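Local coordinates for protein beta-glucoside kinase (Listeria monocytogenes, PDB 4HTL) that phosphorylates cellobiose with ATP to give cellobiose-6'-phosphate and may also act as a transcriptional regulator of the cellobiose-PTS operon, at residues K119-I131 with I135-R147. Residues are numbered along the deposited sequence; the frame is centred on the assembly and turned at random. Where two conformers were deposited one is given.
Sequences KGQDLDDFLCLTI and IGGGIFSNGELVR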
loop_
_atom_site.group_PDB
_atom_site.type_symbol
_atom_site.label_atom_id
_atom_site.label_comp_id
_atom_site.label_asym_id
_atom_site.label_seq_id
_atom_site.Cartn_x
_atom_site.Cartn_y
_atom_site.Cartn_z
ATOM N N LYS A 119 16.629 10.477 -7.827
ATOM C CA LYS A 119 17.252 9.512 -6.878
ATOM C C LYS A 119 16.715 8.107 -7.022
ATOM O O LYS A 119 17.184 7.193 -6.348
ATOM C CB LYS A 119 17.034 9.995 -5.435
ATOM C CG LYS A 119 17.691 11.309 -5.093
ATOM C CD LYS A 119 17.328 11.736 -3.691
ATOM C CE LYS A 119 18.135 12.887 -3.174
ATOM N NZ LYS A 119 17.711 13.176 -1.767
ATOM N N GLY A 120 15.725 7.922 -7.905
ATOM C CA GLY A 120 15.105 6.575 -8.041
ATOM C C GLY A 120 15.516 5.842 -9.317
ATOM O O GLY A 120 14.860 4.868 -9.717
ATOM N N GLN A 121 16.601 6.258 -9.962
ATOM C CA GLN A 121 16.921 5.706 -11.271
ATOM C C GLN A 121 17.113 4.182 -11.256
ATOM O O GLN A 121 16.801 3.485 -12.251
ATOM C CB GLN A 121 18.130 6.399 -11.849
ATOM C CG GLN A 121 17.867 7.838 -12.216
ATOM C CD GLN A 121 19.143 8.590 -12.552
ATOM O OE1 GLN A 121 20.160 8.492 -11.800
ATOM N NE2 GLN A 121 19.124 9.355 -13.674
ATOM N N ASP A 122 17.735 3.678 -10.210
ATOM C CA ASP A 122 18.063 2.275 -10.138
ATOM C C ASP A 122 17.252 1.517 -9.101
ATOM O O ASP A 122 17.677 0.462 -8.634
ATOM C CB ASP A 122 19.557 2.167 -9.933
ATOM C CG ASP A 122 20.323 2.790 -11.111
ATOM O OD1 ASP A 122 20.165 2.281 -12.242
ATOM O OD2 ASP A 122 21.013 3.826 -10.930
ATOM N N LEU A 123 16.085 2.074 -8.750
ATOM C CA LEU A 123 15.214 1.480 -7.751
ATOM C C LEU A 123 13.973 0.854 -8.336
ATOM O O LEU A 123 13.304 1.460 -9.162
ATOM C CB LEU A 123 14.782 2.537 -6.772
ATOM C CG LEU A 123 15.884 3.280 -6.038
ATOM C CD1 LEU A 123 15.274 4.240 -5.003
ATOM C CD2 LEU A 123 16.883 2.328 -5.355
ATOM N N ASP A 124 13.658 -0.355 -7.897
ATOM C CA ASP A 124 12.396 -1.017 -8.290
ATOM C C ASP A 124 11.236 -0.864 -7.306
ATOM O O ASP A 124 10.102 -1.107 -7.684
ATOM C CB ASP A 124 12.649 -2.493 -8.498
ATOM C CG ASP A 124 13.391 -2.789 -9.792
ATOM O OD1 ASP A 124 13.494 -1.958 -10.728
ATOM O OD2 ASP A 124 13.883 -3.893 -9.859
ATOM N N ASP A 125 11.500 -0.436 -6.082
ATOM C CA ASP A 125 10.442 -0.344 -5.075
ATOM C C ASP A 125 10.701 0.888 -4.224
ATOM O O ASP A 125 11.579 0.881 -3.360
ATOM C CB ASP A 125 10.437 -1.600 -4.174
ATOM C CG ASP A 125 10.026 -2.845 -4.903
ATOM O OD1 ASP A 125 10.950 -3.554 -5.402
ATOM O OD2 ASP A 125 8.794 -3.050 -5.080
ATOM N N PHE A 126 10.054 2.000 -4.591
ATOM C CA PHE A 126 10.145 3.221 -3.801
ATOM C C PHE A 126 8.831 3.968 -3.848
ATOM O O PHE A 126 7.992 3.710 -4.705
ATOM C CB PHE A 126 11.290 4.119 -4.255
ATOM C CG PHE A 126 11.105 4.817 -5.582
ATOM C CD1 PHE A 126 11.457 4.179 -6.793
ATOM C CD2 PHE A 126 10.668 6.111 -5.642
ATOM C CE1 PHE A 126 11.367 4.839 -7.972
ATOM C CE2 PHE A 126 10.553 6.773 -6.826
ATOM C CZ PHE A 126 10.940 6.138 -8.013
ATOM N N LEU A 127 8.638 4.818 -2.852
ATOM C CA LEU A 127 7.484 5.664 -2.776
ATOM C C LEU A 127 7.904 7.141 -2.773
ATOM O O LEU A 127 8.985 7.498 -2.342
ATOM C CB LEU A 127 6.679 5.396 -1.521
ATOM C CG LEU A 127 6.354 3.935 -1.168
ATOM C CD1 LEU A 127 5.663 3.825 0.198
ATOM C CD2 LEU A 127 5.454 3.348 -2.290
ATOM N N CYS A 128 6.985 7.966 -3.236
ATOM C CA CYS A 128 7.070 9.416 -3.065
ATOM C C CYS A 128 5.890 9.918 -2.204
ATOM O O CYS A 128 4.703 9.679 -2.497
ATOM C CB CYS A 128 7.043 10.085 -4.366
ATOM S SG CYS A 128 8.498 9.772 -5.395
ATOM N N LEU A 129 6.236 10.668 -1.186
ATOM C CA LEU A 129 5.260 11.239 -0.246
ATOM C C LEU A 129 5.453 12.769 -0.310
ATOM O O LEU A 129 6.551 13.275 -0.111
ATOM C CB LEU A 129 5.528 10.702 1.135
ATOM C CG LEU A 129 4.786 11.371 2.313
ATOM C CD1 LEU A 129 3.266 11.195 2.201
ATOM C CD2 LEU A 129 5.345 10.875 3.647
ATOM N N THR A 130 4.373 13.485 -0.611
ATOM C CA THR A 130 4.394 14.962 -0.744
ATOM C C THR A 130 3.533 15.544 0.348
ATOM O O THR A 130 2.374 15.200 0.434
ATOM C CB THR A 130 3.918 15.361 -2.135
ATOM O OG1 THR A 130 4.749 14.676 -3.128
ATOM C CG2 THR A 130 4.109 16.876 -2.351
ATOM N N ILE A 131 4.087 16.447 1.157
ATOM C CA ILE A 131 3.396 17.041 2.304
ATOM C C ILE A 131 3.436 18.582 2.175
ATOM O O ILE A 131 4.483 19.200 2.252
ATOM C CB ILE A 131 4.051 16.651 3.619
ATOM C CG1 ILE A 131 4.173 15.147 3.766
ATOM C CG2 ILE A 131 3.304 17.245 4.829
ATOM C CD1 ILE A 131 5.080 14.703 4.914
ATOM N N ILE A 135 -1.698 16.065 1.137
ATOM C CA ILE A 135 -0.755 14.985 1.022
ATOM C C ILE A 135 -0.932 14.326 -0.334
ATOM O O ILE A 135 -2.059 14.062 -0.769
ATOM C CB ILE A 135 -1.007 13.925 2.074
ATOM C CG1 ILE A 135 -0.978 14.540 3.487
ATOM C CG2 ILE A 135 -0.074 12.744 1.955
ATOM C CD1 ILE A 135 0.357 14.871 3.998
ATOM N N GLY A 136 0.190 14.087 -0.985
ATOM C CA GLY A 136 0.251 13.328 -2.236
ATOM C C GLY A 136 1.090 12.088 -2.078
ATOM O O GLY A 136 1.958 12.032 -1.240
ATOM N N GLY A 137 0.825 11.118 -2.948
ATOM C CA GLY A 137 1.517 9.875 -2.990
ATOM C C GLY A 137 1.719 9.397 -4.396
ATOM O O GLY A 137 0.850 9.563 -5.257
ATOM N N GLY A 138 2.860 8.746 -4.582
ATOM C CA GLY A 138 3.136 7.901 -5.763
ATOM C C GLY A 138 3.824 6.594 -5.337
ATOM O O GLY A 138 4.635 6.542 -4.392
ATOM N N ILE A 139 3.514 5.532 -6.070
ATOM C CA ILE A 139 4.000 4.180 -5.766
ATOM C C ILE A 139 4.744 3.605 -6.970
ATOM O O ILE A 139 4.179 3.501 -8.058
ATOM C CB ILE A 139 2.828 3.211 -5.490
ATOM C CG1 ILE A 139 1.958 3.720 -4.337
ATOM C CG2 ILE A 139 3.326 1.771 -5.220
ATOM C CD1 ILE A 139 0.524 3.205 -4.362
ATOM N N PHE A 140 5.957 3.122 -6.711
ATOM C CA PHE A 140 6.758 2.372 -7.702
ATOM C C PHE A 140 7.030 1.003 -7.038
ATOM O O PHE A 140 7.686 0.926 -5.996
ATOM C CB PHE A 140 8.036 3.123 -8.028
ATOM C CG PHE A 140 8.608 2.826 -9.387
ATOM C CD1 PHE A 140 7.990 3.321 -10.522
ATOM C CD2 PHE A 140 9.798 2.148 -9.526
ATOM C CE1 PHE A 140 8.517 3.070 -11.772
ATOM C CE2 PHE A 140 10.340 1.926 -10.786
ATOM C CZ PHE A 140 9.709 2.413 -11.897
ATOM N N SER A 141 6.453 -0.044 -7.630
ATOM C CA SER A 141 6.606 -1.432 -7.139
ATOM C C SER A 141 6.988 -2.321 -8.322
ATOM O O SER A 141 6.424 -2.210 -9.404
ATOM C CB SER A 141 5.360 -1.963 -6.514
ATOM O OG SER A 141 4.935 -1.254 -5.374
ATOM N N ASN A 142 7.895 -3.241 -8.089
ATOM C CA ASN A 142 8.352 -4.119 -9.165
ATOM C C ASN A 142 8.771 -3.413 -10.435
ATOM O O ASN A 142 8.584 -3.943 -11.555
ATOM C CB ASN A 142 7.294 -5.084 -9.595
ATOM C CG ASN A 142 6.992 -6.121 -8.571
ATOM O OD1 ASN A 142 7.894 -6.653 -7.942
ATOM N ND2 ASN A 142 5.713 -6.446 -8.419
ATOM N N GLY A 143 9.388 -2.258 -10.268
ATOM C CA GLY A 143 9.963 -1.523 -11.395
ATOM C C GLY A 143 8.937 -0.823 -12.262
ATOM O O GLY A 143 9.275 -0.417 -13.362
ATOM N N GLU A 144 7.713 -0.622 -11.746
ATOM C CA GLU A 144 6.584 -0.031 -12.478
ATOM C C GLU A 144 5.762 0.892 -11.580
ATOM O O GLU A 144 5.598 0.587 -10.413
ATOM C CB GLU A 144 5.608 -1.139 -12.870
ATOM C CG GLU A 144 5.866 -1.847 -14.164
ATOM C CD GLU A 144 4.689 -2.721 -14.478
ATOM O OE1 GLU A 144 3.668 -2.176 -14.978
ATOM O OE2 GLU A 144 4.771 -3.922 -14.156
ATOM N N LEU A 145 5.189 1.972 -12.145
ATOM C CA LEU A 145 4.233 2.758 -11.439
ATOM C C LEU A 145 2.981 1.897 -11.121
ATOM O O LEU A 145 2.498 1.140 -11.972
ATOM C CB LEU A 145 3.892 3.959 -12.328
ATOM C CG LEU A 145 3.002 5.081 -11.900
ATOM C CD1 LEU A 145 3.571 5.854 -10.711
ATOM C CD2 LEU A 145 2.772 5.977 -13.123
ATOM N N VAL A 146 2.472 2.058 -9.903
ATOM C CA VAL A 146 1.230 1.417 -9.529
ATOM C C VAL A 146 0.150 2.487 -9.601
ATOM O O VAL A 146 0.071 3.366 -8.775
ATOM C CB VAL A 146 1.292 0.785 -8.128
ATOM C CG1 VAL A 146 -0.102 0.284 -7.717
ATOM C CG2 VAL A 146 2.377 -0.303 -8.042
ATOM N N ARG A 147 -0.711 2.381 -10.595
ATOM C CA ARG A 147 -1.781 3.380 -10.807
ATOM C C ARG A 147 -3.105 2.957 -10.192
ATOM O O ARG A 147 -3.946 3.787 -9.957
ATOM C CB ARG A 147 -1.981 3.645 -12.282
ATOM C CG ARG A 147 -0.753 4.182 -12.980
ATOM C CD ARG A 147 -1.049 4.490 -14.423
ATOM N NE ARG A 147 0.128 4.810 -15.196
ATOM C CZ ARG A 147 0.983 3.901 -15.654
ATOM N NH1 ARG A 147 0.793 2.606 -15.399
ATOM N NH2 ARG A 147 2.009 4.274 -16.366
HETATM O O HOH W 1 6.804 -2.048 -3.419
HETATM O O HOH W 2 7.798 -5.590 -5.161
HETATM O O HOH W 3 10.804 -5.700 -6.765
#
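Strands 126-131 and 135-141 form an antiparallel beta hairpin; the axes of the two strand segments make 170° N-to-C and approach to 4.6 Å. Reciprocal N-H...O bonds join Phe126 with Phe140, Cys128 with Gly138 and Thr130 with Gly136; Leu127-Ile139, Leu129-Gly137 and Ile131-Ile135 are the non-hydrogen-bonded pairs. Past the strand end, Gly143 N, in the type I' turn Ser141-Glu144, donates to Asp124 O at 2.9 Å.

On the face carrying Phe126 and Phe140 the two rings meet obliquely, centroids 5.1 Å apart and planes at 40°. Phe140 CB sits over one face of the Phe126 ring, a CH-pi contact 4.0 Å from the centroid, while Gly120 CA lies over the rim of the opposite face. The Phe140 ring edge points at Leu123 O, with CE2 3.4 Å from that oxygen. Leu111 of helix 106-117 touches both rings.

On the other face, Leu127 CD2 packs on Ile139 CG2 at 3.9 Å, with Phe236 of helix 212-236 touching both residues and Leu232 touching Leu127. Ile135 splits its contacts: chi1 of -56° sets CG2 anti to the backbone N, where it meets Leu129 CD1 at 3.7 Å, while the bend at chi2 lays CD1 alongside Ile131 CG1.

Asn142 N reaches Asp125 OD2 from above the carboxylate plane at 3.1 Å, and a water links that oxygen to Ser141 OG.

The hairpin thus forms part of a mixed sheet between helices 106-117 and 212-236, as in ASKHA-fold kinases. The buried carboxylate, gripped by turn N-H and water, is consistent with Asn142 joining the strand's start to the subunit interface, where its ND2 bonds Leu145 O of the second subunit.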